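Local atomic coordinates of xylose isomerase domain protein TIM barrel (Planctomyces limnophilus, PDB entry 3TVA), a protein that binds magnesium in a TIM barrel of the xylose isomerase-like family and probably acts as an isomerase, its substrate not being established. Residues 214-219 with 229-234; 15-20 with 38-43; 102-107 with 142-147; 48-53 with 111-116; 107-112 with 149-154. All coordinates share one frame; numbering follows the deposited sequence. Where two conformers were deposited one is given.

Overall arrangement
All five contacts belong to one TIM barrel. Contact 2 comes first along the chain and pairs two strands of the barrel wall, 13-18 and 37-41. Contact 4 opens next, at residue 48, and contacts 3 and 5 follow, their segments alternating. All three use outer helix 97-114: contact 4 sets it against helix 50-62, contact 3 against helix 132-149, and contact 5 against the loop after that helix. Contacts 3 and 5 lie closest, centres about 8 Å apart. Contact 1 comes last, its centre about 33 to 35 Å from these three, and adds an antiparallel strand to the barrel sheet. Contacts 1 and 2 lie near the magnesium site.

Contact 1. Residues 214-219 with 229-234; sequences DALWAP and QEVALG
Asp214 reaches Gly234 through its carboxylate. Its CG stands opposite the backbone N (chi1 -151°), which carries OD2 to the turn after strand 229-231. Gly234 N gives OD2 a bent hydrogen bond of 2.9 Å, on the anti lone pair. The other oxygen, OD1, accepts from Ala215 N of its own segment and from Val238 N. Both carboxylate oxygens of this buried side chain therefore have backbone donors. On the same side of the sheet, Leu216 CD1 meets Val231 CG1 at 3.9 Å, and the two side chains cross at about a right angle. Leu216 lies alongside Gln229, pointing the same way, with CD1 3.6 Å from Gln229 OE1. The two strands run antiparallel, and strand 229-231 pairs with the C-terminal end of strand 207-216, a strand of the TIM barrel. Leu216 and Gln229 are a hydrogen-bonded pair: Leu216 N to Gln229 O is 2.7 Å, and Gln229 N to Leu216 O is 3.0 Å. Ala215 and Glu230 form the next, non-hydrogen-bonded pair, with side chains on the other face. Glu230 is extended (chi1 -174°), and its CG passes 3.3 Å from Asp214 O. Its OE2 makes a salt bridge to Arg260 and accepts from Glu261 N; the side chain lies about 6 Å from that of the magnesium ligand Glu259. A water accepts from Asp214 N and donates to Val231 O at 2.6 Å.

Contact 2. Residues 15-20 with 38-43; sequences VFTSVD and VQVHAP
The Phe16 ring has Gln39 O above one face, 4.3 Å from its plane and offset toward the rim. Gln39 CB and His41 CB approach the ring obliquely, each 3.9 Å from its nearest ring carbon, CD1 and CE2 respectively. Phe16 CZ lies at the edge of the His41 imidazole, near its plane. The Gln39 amide is turned 64° from the phenyl ring. These groups sit on strands 13-18 and 37-41 of the TIM barrel, neighbouring parallel strands joined by helix 27-32 in a beta-alpha-beta unit. The face that carries Phe16 and Gln39 looks toward the metal site. Gln39 OE1 bonds to the magnesium ligand His211, and NE2 bonds to Asn182. This second-shell amide probably orients the histidine. Phe16 also meets the His211 ring, with the two planes nearly perpendicular. The opposite face of the sheet carries Val15, Thr17, Val38 and Val40. Here Val15 CG2 meets Val38 CG1 at 4.0 Å. The strands are stitched by Gln39 N to Val15 O, Thr17 N to Gln39 O (2.8 Å) and His41 N to Thr17 O (2.8 Å). Beyond the strands, a water accepts from Asp20 N at 3.1 Å and is hydrogen-bonded to His41 O. With CG opposite the backbone N (chi1 -166°), the His41 imidazole reaches the carbonyl of the next residue: His41 ND1 donates to Ala42 O at 2.9 Å, with the oxygen in the ring plane.

Contact 3. Residues 102-107 with 142-147; sequences AEMKEI and QDLLTH
Lys105 bridges to Asp143 between two outer helices of the TIM barrel, 97-114 and 132-149. The segments run nearly parallel, 18° apart, with axes 10.1 Å from each other. The lysine chain is extended beyond CG, and this carries NZ across to the other helix. NZ donates to Asp143 OD2 at 2.7 Å in a salt bridge. It meets the oxygen on its syn side, 32° out of the carboxylate plane. The aspartate CG is anti to the backbone N, and the two side chains cross at about a right angle. His147 supplies a flat surface for the aliphatic part of the same lysine. Its NE2 is hydrogen-bonded to Asp109 OD1, one turn further along helix 97-114, which helps fix the turn of the ring. On the barrel side, Met104, a selenomethionine, touches Leu144 through carbon alone, CB to CD1 being 3.8 Å. Met104 CG is 4.1 Å from Leu144 CD2. Met104 also packs on Ile119 and Leu121 of strand 118-121. The CH-pi contact completes the pairing: Lys105 CB stands 3.8 Å from the centroid of the His147 ring, 9° off its normal.

Contact 4. Residues 48-53 with 111-116; sequences RTREHA and ASWVGC
Arg50 lays its aliphatic chain over one face of the Trp113 indole in a CH-pi contact. Its CG is 3.7 Å from the centroid of the five-membered ring, 4° off the normal. CB lies over the middle of the indole, and Arg50 CA comes 3.5 Å from CE3. The arginine reaches this way because CG is anti to the backbone N (chi1 -172°) and the chain stays extended to NE. The guanidinium does not stack: its plane is turned 55° from the indole, and Trp113 CD1 lies at its edge. Arg48 O sits at the edge of the ring, in its plane, 3.7 Å from CZ3. Apolar packing is carried by Ala53. Its CB points at the other helix and meets Trp113 CB at 3.5 Å and Val114 CG2 at 3.7 Å. No hydrogen bond links the two segments. Polar bonds lie at the helix ends. Thr49 holds the N-cap position of helix 50-62. Its OG1 is hydrogen-bonded to His52 ND1 at 2.9 Å. Gly115, with positive phi, is the C-prime residue of a Schellman motif in which Cys116 N bonds to Ala111 O. The contact sets the start of helix 50-62 against the end of helix 97-114 in the outer layer of the barrel. Arg48 NH2 bonds to Pro43 O and NH1 makes a salt bridge to Glu103 of helix 97-114, while Cys116 packs on Val67 and Ile70 of strand 66-71.

Contact 5. Residues 107-112 with 149-154; sequences ISDFAS and ANHGQA
Ser108 and Ser112 face His151 and Gln153 from a regular turn of helix 97-114, where Ser112 N bonds to Ser108 O. The segment 149-154 runs out of helix 132-149. Ala149 to Gly152 form a type I turn, and Gly152, with positive phi, ends the helix in a Schellman motif. The chain then heads into strand 154-158. Gln153 grips Ser108 twice. NE2 donates to the Ser108 carbonyl O at 2.9 Å, with an angle of 169° at the hydrogen and the acceptor in the amide plane. Ser108 OG returns a bond of 2.7 Å to OE1. The extended glutamine chain (chi2 168°) brings the amide to the helix, and OE1 and one N-H of this buried amide are both used. Ser108 O thus accepts two bonds. His151 uses its ring edge toward Asp109: NE2 donates to Asp109 OD1 at 2.8 Å, with the oxygen near the plane of the imidazole. The carboxylate and the imidazole are almost perpendicular, 87° apart. OD1 is shared with His147, and the two histidine rings meet nearly at right angles. Ser112 CB covers one face of the His151 ring, 3.8 Å from its centroid. Ser108 OG lies at the ring edge, 3.3 Å from CD2. The arrangement belongs to the outer layer of a TIM barrel: a helix is joined by side-chain bonds to the loop that carries the next helix back into the barrel sheet.

Contact 1. Residues 214-219 with 229-234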
# COMPACT_ATOMS: atom_id res chain seq x y z
N ASP A 214 -7.49 -5.62 8.19
CA ASP A 214 -8.05 -6.95 8.46
C ASP A 214 -9.27 -7.20 7.58
O ASP A 214 -9.93 -6.26 7.12
CB ASP A 214 -8.42 -7.08 9.94
CG ASP A 214 -8.33 -8.52 10.47
OD1 ASP A 214 -8.25 -9.48 9.67
OD2 ASP A 214 -8.34 -8.69 11.71
N ALA A 215 -9.58 -8.48 7.34
CA ALA A 215 -10.73 -8.82 6.51
C ALA A 215 -11.25 -10.22 6.82
O ALA A 215 -10.53 -11.05 7.38
CB ALA A 215 -10.37 -8.71 5.03
N LEU A 216 -12.49 -10.48 6.43
CA LEU A 216 -13.10 -11.81 6.54
C LEU A 216 -13.12 -12.45 5.16
O LEU A 216 -13.40 -11.77 4.16
CB LEU A 216 -14.54 -11.69 7.06
CG LEU A 216 -14.72 -11.12 8.48
CD1 LEU A 216 -16.21 -10.86 8.78
CD2 LEU A 216 -14.10 -12.08 9.53
N TRP A 217 -12.81 -13.74 5.08
CA TRP A 217 -12.92 -14.47 3.82
C TRP A 217 -14.35 -14.43 3.28
O TRP A 217 -15.31 -14.43 4.06
CB TRP A 217 -12.54 -15.94 4.00
CG TRP A 217 -11.10 -16.14 4.30
CD1 TRP A 217 -10.54 -16.33 5.54
CD2 TRP A 217 -10.02 -16.19 3.36
NE1 TRP A 217 -9.17 -16.48 5.42
CE2 TRP A 217 -8.83 -16.40 4.10
CE3 TRP A 217 -9.94 -16.06 1.98
CZ2 TRP A 217 -7.58 -16.49 3.49
CZ3 TRP A 217 -8.70 -16.15 1.37
CH2 TRP A 217 -7.53 -16.36 2.13
N ALA A 218 -14.50 -14.43 1.96
CA ALA A 218 -15.79 -14.73 1.36
C ALA A 218 -16.13 -16.20 1.62
O ALA A 218 -15.24 -16.98 1.97
CB ALA A 218 -15.74 -14.46 -0.15
N PRO A 219 -17.41 -16.59 1.47
CA PRO A 219 -17.74 -18.02 1.52
C PRO A 219 -16.86 -18.79 0.53
O PRO A 219 -16.47 -18.21 -0.49
CB PRO A 219 -19.20 -18.06 1.08
CG PRO A 219 -19.74 -16.73 1.50
CD PRO A 219 -18.62 -15.75 1.33
N GLN A 229 -14.81 -9.28 3.16
CA GLN A 229 -15.30 -8.09 3.84
C GLN A 229 -14.23 -7.49 4.74
O GLN A 229 -13.71 -8.17 5.63
CB GLN A 229 -16.53 -8.44 4.69
CG GLN A 229 -17.09 -7.27 5.48
CD GLN A 229 -18.12 -7.69 6.53
OE1 GLN A 229 -18.43 -8.88 6.67
NE2 GLN A 229 -18.65 -6.71 7.26
N GLU A 230 -13.90 -6.22 4.54
CA GLU A 230 -12.93 -5.56 5.41
C GLU A 230 -13.58 -5.26 6.75
O GLU A 230 -14.73 -4.84 6.78
CB GLU A 230 -12.38 -4.28 4.78
CG GLU A 230 -11.26 -3.66 5.61
CD GLU A 230 -10.87 -2.25 5.17
OE1 GLU A 230 -11.11 -1.89 4.00
OE2 GLU A 230 -10.32 -1.51 6.02
N VAL A 231 -12.87 -5.49 7.85
CA VAL A 231 -13.40 -5.26 9.19
C VAL A 231 -12.34 -4.58 10.07
O VAL A 231 -11.17 -4.53 9.70
CB VAL A 231 -13.85 -6.58 9.86
CG1 VAL A 231 -15.04 -7.18 9.13
CG2 VAL A 231 -12.69 -7.58 9.90
N ALA A 232 -12.76 -4.08 11.23
CA ALA A 232 -11.85 -3.43 12.17
C ALA A 232 -10.68 -4.34 12.55
O ALA A 232 -10.83 -5.56 12.67
CB ALA A 232 -12.62 -2.98 13.42
N LEU A 233 -9.50 -3.75 12.72
CA LEU A 233 -8.28 -4.51 12.94
C LEU A 233 -8.43 -5.48 14.11
O LEU A 233 -8.84 -5.08 15.20
CB LEU A 233 -7.11 -3.56 13.21
CG LEU A 233 -5.74 -4.15 12.89
CD1 LEU A 233 -5.59 -4.27 11.38
CD2 LEU A 233 -4.61 -3.31 13.49
N GLY A 234 -8.11 -6.75 13.88
CA GLY A 234 -8.19 -7.76 14.92
C GLY A 234 -9.50 -8.51 14.97
O GLY A 234 -9.61 -9.52 15.68
O HOH W 1 -9.19 -3.18 8.65

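Contact 2. Residues 15-20 with 38-43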
# COMPACT_ATOMS: atom_id res chain seq x y z
N VAL A 15 -0.58 5.87 10.08
CA VAL A 15 -1.89 5.73 9.47
C VAL A 15 -1.79 6.15 8.02
O VAL A 15 -0.92 6.94 7.63
CB VAL A 15 -3.00 6.54 10.20
CG1 VAL A 15 -3.10 6.11 11.67
CG2 VAL A 15 -2.74 8.03 10.07
N PHE A 16 -2.68 5.59 7.20
CA PHE A 16 -2.69 5.90 5.79
C PHE A 16 -3.57 7.13 5.63
O PHE A 16 -4.72 7.13 6.04
CB PHE A 16 -3.20 4.69 4.99
CG PHE A 16 -3.11 4.87 3.51
CD1 PHE A 16 -2.05 4.35 2.79
CD2 PHE A 16 -4.09 5.59 2.83
CE1 PHE A 16 -1.96 4.52 1.42
CE2 PHE A 16 -4.01 5.77 1.45
CZ PHE A 16 -2.94 5.23 0.75
N THR A 17 -3.03 8.19 5.04
CA THR A 17 -3.72 9.46 4.96
C THR A 17 -3.93 9.92 3.52
O THR A 17 -3.34 9.37 2.59
CB THR A 17 -2.95 10.58 5.69
OG1 THR A 17 -1.67 10.75 5.09
CG2 THR A 17 -2.78 10.22 7.16
N SER A 18 -4.81 10.91 3.36
CA SER A 18 -5.05 11.54 2.06
C SER A 18 -4.98 13.05 2.24
O SER A 18 -5.44 13.55 3.26
CB SER A 18 -6.45 11.19 1.53
OG SER A 18 -6.50 9.88 0.99
N VAL A 19 -4.36 13.76 1.31
CA VAL A 19 -4.54 15.22 1.23
C VAL A 19 -5.91 15.60 0.67
O VAL A 19 -6.69 16.34 1.29
CB VAL A 19 -3.46 15.87 0.35
CG1 VAL A 19 -3.67 17.39 0.26
CG2 VAL A 19 -2.08 15.52 0.87
N ASP A 20 -6.20 15.11 -0.53
CA ASP A 20 -7.54 15.18 -1.13
C ASP A 20 -7.96 13.81 -1.70
O ASP A 20 -8.88 13.17 -1.19
CB ASP A 20 -7.64 16.30 -2.17
CG ASP A 20 -6.42 16.40 -3.08
OD1 ASP A 20 -6.04 17.53 -3.46
OD2 ASP A 20 -5.84 15.34 -3.43
N VAL A 38 3.22 8.57 8.58
CA VAL A 38 2.08 8.29 7.73
C VAL A 38 2.54 7.81 6.36
O VAL A 38 3.66 8.09 5.93
CB VAL A 38 1.18 9.54 7.51
CG1 VAL A 38 0.53 10.02 8.81
CG2 VAL A 38 1.98 10.68 6.85
N GLN A 39 1.66 7.09 5.68
CA GLN A 39 1.74 6.95 4.24
C GLN A 39 0.66 7.86 3.69
O GLN A 39 -0.35 8.10 4.34
CB GLN A 39 1.48 5.51 3.80
CG GLN A 39 2.57 4.55 4.22
CD GLN A 39 2.37 3.18 3.61
OE1 GLN A 39 1.57 3.04 2.68
NE2 GLN A 39 3.08 2.18 4.11
N VAL A 40 0.89 8.41 2.51
CA VAL A 40 -0.02 9.40 1.97
C VAL A 40 -0.46 9.03 0.57
O VAL A 40 0.37 8.74 -0.30
CB VAL A 40 0.67 10.78 1.90
CG1 VAL A 40 -0.32 11.84 1.47
CG2 VAL A 40 1.26 11.14 3.25
N HIS A 41 -1.76 9.07 0.32
CA HIS A 41 -2.22 8.98 -1.04
C HIS A 41 -1.84 10.28 -1.78
O HIS A 41 -2.06 11.37 -1.27
CB HIS A 41 -3.73 8.74 -1.11
CG HIS A 41 -4.21 8.31 -2.46
ND1 HIS A 41 -4.21 9.16 -3.55
CD2 HIS A 41 -4.67 7.12 -2.90
CE1 HIS A 41 -4.68 8.51 -4.60
NE2 HIS A 41 -4.96 7.27 -4.24
N ALA A 42 -1.25 10.16 -2.96
CA ALA A 42 -0.81 11.35 -3.70
C ALA A 42 -2.00 12.25 -4.01
O ALA A 42 -3.09 11.77 -4.29
CB ALA A 42 -0.10 10.96 -4.99
N PRO A 43 -1.78 13.56 -3.94
CA PRO A 43 -2.85 14.53 -4.20
C PRO A 43 -3.28 14.49 -5.66
O PRO A 43 -2.59 13.89 -6.50
CB PRO A 43 -2.20 15.87 -3.86
CG PRO A 43 -0.74 15.65 -4.04
CD PRO A 43 -0.50 14.21 -3.63
O HOH W 2 -4.44 12.74 -1.48

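Contact 3. Residues 102-107 with 142-147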
# COMPACT_ATOMS: atom_id res chain seq x y z
N ALA A 102 2.73 8.11 -16.78
CA ALA A 102 3.12 9.52 -16.67
C ALA A 102 2.70 10.12 -15.31
O ALA A 102 3.45 10.89 -14.70
CB ALA A 102 2.54 10.36 -17.85
N GLU A 103 1.52 9.75 -14.84
CA GLU A 103 1.09 10.17 -13.51
C GLU A 103 1.99 9.64 -12.40
O GLU A 103 2.29 10.37 -11.46
CB GLU A 103 -0.35 9.76 -13.23
CG GLU A 103 -1.38 10.69 -13.78
CD GLU A 103 -2.68 10.61 -13.00
OE1 GLU A 103 -3.66 10.08 -13.55
OE2 GLU A 103 -2.71 11.07 -11.83
N MSE A 104 2.42 8.37 -12.50
CA MSE A 104 3.30 7.80 -11.46
C MSE A 104 4.63 8.53 -11.45
O MSE A 104 5.26 8.72 -10.39
CB MSE A 104 3.55 6.29 -11.68
CG MSE A 104 2.52 5.36 -11.09
SE MSE A 104 2.19 5.62 -9.18
CE MSE A 104 3.93 5.28 -8.49
N LYS A 105 5.10 8.94 -12.62
CA LYS A 105 6.32 9.75 -12.68
C LYS A 105 6.15 11.14 -12.05
O LYS A 105 7.06 11.61 -11.39
CB LYS A 105 6.87 9.84 -14.10
CG LYS A 105 7.36 8.48 -14.63
CD LYS A 105 7.88 8.62 -16.06
CE LYS A 105 8.15 7.25 -16.66
NZ LYS A 105 8.59 7.36 -18.06
N GLU A 106 5.01 11.78 -12.25
CA GLU A 106 4.73 13.05 -11.54
C GLU A 106 4.63 12.83 -10.04
O GLU A 106 5.03 13.68 -9.25
CB GLU A 106 3.42 13.66 -11.99
CG GLU A 106 3.36 14.14 -13.41
CD GLU A 106 1.93 14.49 -13.80
OE1 GLU A 106 1.54 14.22 -14.96
OE2 GLU A 106 1.18 15.01 -12.91
N ILE A 107 4.07 11.70 -9.63
CA ILE A 107 3.96 11.38 -8.22
C ILE A 107 5.36 11.15 -7.63
O ILE A 107 5.66 11.59 -6.52
CB ILE A 107 2.98 10.21 -7.97
CG1 ILE A 107 1.54 10.70 -8.18
CG2 ILE A 107 3.15 9.63 -6.57
CD1 ILE A 107 0.54 9.58 -8.46
N GLN A 142 10.05 -1.26 -15.36
CA GLN A 142 11.48 -0.92 -15.40
C GLN A 142 11.68 0.57 -15.67
O GLN A 142 12.51 1.24 -15.05
CB GLN A 142 12.21 -1.79 -16.45
CG GLN A 142 12.29 -3.25 -16.01
CD GLN A 142 12.87 -4.18 -17.06
OE1 GLN A 142 12.68 -3.99 -18.26
NE2 GLN A 142 13.56 -5.23 -16.60
N ASP A 143 10.88 1.09 -16.60
CA ASP A 143 10.93 2.50 -16.94
C ASP A 143 10.58 3.39 -15.74
O ASP A 143 11.26 4.38 -15.46
CB ASP A 143 9.98 2.76 -18.11
CG ASP A 143 9.97 4.20 -18.55
OD1 ASP A 143 11.06 4.79 -18.72
OD2 ASP A 143 8.86 4.75 -18.74
N LEU A 144 9.51 3.04 -15.03
CA LEU A 144 9.16 3.78 -13.82
C LEU A 144 10.25 3.65 -12.74
O LEU A 144 10.54 4.61 -12.02
CB LEU A 144 7.81 3.28 -13.28
CG LEU A 144 7.33 3.86 -11.94
CD1 LEU A 144 7.19 5.40 -11.98
CD2 LEU A 144 5.99 3.20 -11.57
N LEU A 145 10.84 2.46 -12.63
CA LEU A 145 11.90 2.23 -11.64
C LEU A 145 13.14 3.08 -11.90
O LEU A 145 13.79 3.56 -10.97
CB LEU A 145 12.25 0.74 -11.57
CG LEU A 145 11.17 -0.02 -10.81
CD1 LEU A 145 11.17 -1.47 -11.23
CD2 LEU A 145 11.38 0.12 -9.29
N THR A 146 13.45 3.28 -13.17
CA THR A 146 14.59 4.14 -13.54
C THR A 146 14.31 5.58 -13.10
O THR A 146 15.19 6.26 -12.56
CB THR A 146 14.83 4.10 -15.06
OG1 THR A 146 15.26 2.78 -15.42
CG2 THR A 146 15.91 5.15 -15.53
N HIS A 147 13.08 6.03 -13.33
CA HIS A 147 12.70 7.40 -13.00
C HIS A 147 12.81 7.59 -11.48
O HIS A 147 13.36 8.58 -11.00
CB HIS A 147 11.27 7.68 -13.47
CG HIS A 147 10.84 9.11 -13.28
ND1 HIS A 147 10.97 10.05 -14.27
CD2 HIS A 147 10.32 9.75 -12.22
CE1 HIS A 147 10.53 11.22 -13.83
NE2 HIS A 147 10.12 11.06 -12.58

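Contact 4. Residues 48-53 with 111-116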
# COMPACT_ATOMS: atom_id res chain seq x y z
N ARG A 48 -0.48 18.91 -7.21
CA ARG A 48 0.77 18.16 -7.26
C ARG A 48 2.07 18.93 -7.56
O ARG A 48 3.10 18.30 -7.83
CB ARG A 48 0.62 17.02 -8.26
CG ARG A 48 1.06 15.69 -7.77
CD ARG A 48 0.80 14.67 -8.88
NE ARG A 48 -0.38 13.86 -8.58
CZ ARG A 48 -1.08 13.19 -9.49
NH1 ARG A 48 -0.75 13.25 -10.77
NH2 ARG A 48 -2.12 12.47 -9.10
N THR A 49 2.04 20.25 -7.62
CA THR A 49 3.24 20.98 -8.03
C THR A 49 4.31 21.02 -6.94
O THR A 49 4.08 20.63 -5.81
CB THR A 49 2.90 22.45 -8.39
OG1 THR A 49 2.53 23.16 -7.20
CG2 THR A 49 1.77 22.50 -9.40
N ARG A 50 5.47 21.59 -7.28
CA ARG A 50 6.55 21.74 -6.34
C ARG A 50 6.15 22.64 -5.16
O ARG A 50 6.52 22.38 -4.02
CB ARG A 50 7.77 22.32 -7.03
CG ARG A 50 9.01 22.32 -6.16
CD ARG A 50 10.18 23.02 -6.85
NE ARG A 50 11.42 22.84 -6.11
CZ ARG A 50 12.39 23.76 -6.04
NH1 ARG A 50 12.25 24.93 -6.66
NH2 ARG A 50 13.49 23.51 -5.34
N GLU A 51 5.37 23.68 -5.45
CA GLU A 51 4.94 24.61 -4.42
C GLU A 51 3.99 23.92 -3.43
O GLU A 51 4.06 24.18 -2.23
CB GLU A 51 4.29 25.85 -5.05
CG GLU A 51 5.25 26.70 -5.90
CD GLU A 51 5.69 26.02 -7.22
OE1 GLU A 51 6.87 26.18 -7.60
OE2 GLU A 51 4.86 25.35 -7.89
N HIS A 52 3.11 23.06 -3.95
CA HIS A 52 2.26 22.22 -3.10
C HIS A 52 3.06 21.20 -2.28
O HIS A 52 2.71 20.90 -1.14
CB HIS A 52 1.20 21.47 -3.92
CG HIS A 52 0.10 22.35 -4.42
ND1 HIS A 52 0.09 22.87 -5.70
CD2 HIS A 52 -1.00 22.84 -3.81
CE1 HIS A 52 -0.98 23.63 -5.85
NE2 HIS A 52 -1.67 23.62 -4.72
N ALA A 53 4.11 20.65 -2.87
CA ALA A 53 4.90 19.65 -2.17
C ALA A 53 5.60 20.31 -0.99
O ALA A 53 5.71 19.73 0.09
CB ALA A 53 5.93 19.01 -3.09
N ALA A 111 6.94 13.24 -4.64
CA ALA A 111 7.56 12.58 -3.48
C ALA A 111 9.01 13.06 -3.25
O ALA A 111 9.45 13.22 -2.11
CB ALA A 111 7.53 11.05 -3.66
N SER A 112 9.73 13.29 -4.33
CA SER A 112 11.09 13.83 -4.24
C SER A 112 11.13 15.25 -3.62
O SER A 112 11.96 15.54 -2.77
CB SER A 112 11.76 13.82 -5.61
OG SER A 112 13.06 14.34 -5.53
N TRP A 113 10.22 16.12 -4.05
CA TRP A 113 10.11 17.45 -3.47
C TRP A 113 9.70 17.41 -1.99
O TRP A 113 10.14 18.21 -1.18
CB TRP A 113 9.11 18.28 -4.27
CG TRP A 113 9.52 18.55 -5.69
CD1 TRP A 113 10.78 18.84 -6.14
CD2 TRP A 113 8.66 18.58 -6.85
NE1 TRP A 113 10.76 19.05 -7.50
CE2 TRP A 113 9.48 18.89 -7.96
CE3 TRP A 113 7.29 18.39 -7.05
CZ2 TRP A 113 8.96 19.00 -9.26
CZ3 TRP A 113 6.78 18.50 -8.34
CH2 TRP A 113 7.61 18.80 -9.43
N VAL A 114 8.86 16.44 -1.64
CA VAL A 114 8.42 16.23 -0.27
C VAL A 114 9.54 15.65 0.60
O VAL A 114 9.59 15.91 1.80
CB VAL A 114 7.15 15.32 -0.22
CG1 VAL A 114 6.88 14.79 1.17
CG2 VAL A 114 5.94 16.10 -0.74
N GLY A 115 10.45 14.90 -0.02
CA GLY A 115 11.53 14.26 0.72
C GLY A 115 11.20 12.83 1.13
O GLY A 115 11.82 12.27 2.03
N CYS A 116 10.21 12.24 0.48
CA CYS A 116 9.79 10.87 0.78
C CYS A 116 10.51 9.86 -0.13
O CYS A 116 10.44 9.97 -1.35
CB CYS A 116 8.28 10.75 0.59
SG CYS A 116 7.65 9.09 0.85

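Contact 5. Residues 107-112 with 149-154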
# COMPACT_ATOMS: atom_id res chain seq x y z
N ILE A 107 4.07 11.70 -9.63
CA ILE A 107 3.96 11.38 -8.22
C ILE A 107 5.36 11.15 -7.63
O ILE A 107 5.66 11.59 -6.52
CB ILE A 107 2.98 10.21 -7.97
CG1 ILE A 107 1.54 10.70 -8.18
CG2 ILE A 107 3.15 9.63 -6.57
CD1 ILE A 107 0.54 9.58 -8.46
N SER A 108 6.22 10.49 -8.40
CA SER A 108 7.64 10.36 -8.04
C SER A 108 8.32 11.73 -7.89
O SER A 108 9.05 11.95 -6.91
CB SER A 108 8.37 9.50 -9.08
OG SER A 108 9.77 9.44 -8.80
N ASP A 109 8.09 12.64 -8.83
CA ASP A 109 8.59 14.02 -8.71
C ASP A 109 8.08 14.70 -7.42
O ASP A 109 8.84 15.31 -6.68
CB ASP A 109 8.18 14.87 -9.94
CG ASP A 109 8.79 14.36 -11.23
OD1 ASP A 109 9.77 13.58 -11.18
OD2 ASP A 109 8.29 14.74 -12.32
N PHE A 110 6.78 14.58 -7.16
CA PHE A 110 6.18 15.15 -5.95
C PHE A 110 6.80 14.57 -4.68
O PHE A 110 7.13 15.31 -3.74
CB PHE A 110 4.67 14.91 -5.98
CG PHE A 110 3.93 15.42 -4.76
CD1 PHE A 110 3.66 14.59 -3.69
CD2 PHE A 110 3.48 16.74 -4.72
CE1 PHE A 110 2.98 15.05 -2.57
CE2 PHE A 110 2.79 17.21 -3.60
CZ PHE A 110 2.54 16.37 -2.52
N ALA A 111 6.94 13.24 -4.64
CA ALA A 111 7.56 12.58 -3.48
C ALA A 111 9.01 13.06 -3.25
O ALA A 111 9.45 13.22 -2.11
CB ALA A 111 7.53 11.05 -3.66
N SER A 112 9.73 13.29 -4.33
CA SER A 112 11.09 13.83 -4.24
C SER A 112 11.13 15.25 -3.62
O SER A 112 11.96 15.54 -2.77
CB SER A 112 11.76 13.82 -5.61
OG SER A 112 13.06 14.34 -5.53
N ALA A 149 14.66 5.71 -9.41
CA ALA A 149 16.08 5.60 -9.04
C ALA A 149 16.78 6.95 -9.21
O ALA A 149 17.62 7.32 -8.39
CB ALA A 149 16.80 4.54 -9.89
N ASN A 150 16.44 7.68 -10.27
CA ASN A 150 17.05 9.00 -10.47
C ASN A 150 16.65 9.99 -9.37
O ASN A 150 17.28 11.03 -9.20
CB ASN A 150 16.76 9.54 -11.87
CG ASN A 150 17.50 8.75 -12.94
OD1 ASN A 150 18.54 8.14 -12.67
ND2 ASN A 150 16.96 8.73 -14.15
N HIS A 151 15.60 9.66 -8.61
CA HIS A 151 15.25 10.44 -7.41
C HIS A 151 15.75 9.82 -6.10
O HIS A 151 15.44 10.33 -5.03
CB HIS A 151 13.73 10.68 -7.33
CG HIS A 151 13.21 11.70 -8.30
ND1 HIS A 151 13.82 12.93 -8.49
CD2 HIS A 151 12.13 11.70 -9.11
CE1 HIS A 151 13.15 13.62 -9.39
NE2 HIS A 151 12.12 12.90 -9.79
N GLY A 152 16.48 8.71 -6.16
CA GLY A 152 16.85 8.01 -4.94
C GLY A 152 15.65 7.31 -4.28
O GLY A 152 15.61 7.13 -3.06
N GLN A 153 14.69 6.87 -5.07
CA GLN A 153 13.45 6.31 -4.51
C GLN A 153 13.27 4.85 -4.84
O GLN A 153 13.80 4.35 -5.83
CB GLN A 153 12.21 7.03 -5.07
CG GLN A 153 12.03 8.43 -4.64
CD GLN A 153 10.95 9.14 -5.46
OE1 GLN A 153 10.31 8.55 -6.34
NE2 GLN A 153 10.75 10.42 -5.18
N ALA A 154 12.46 4.19 -4.02
CA ALA A 154 12.03 2.82 -4.26
C ALA A 154 10.54 2.82 -4.64
O ALA A 154 9.79 3.73 -4.27
CB ALA A 154 12.24 1.98 -2.97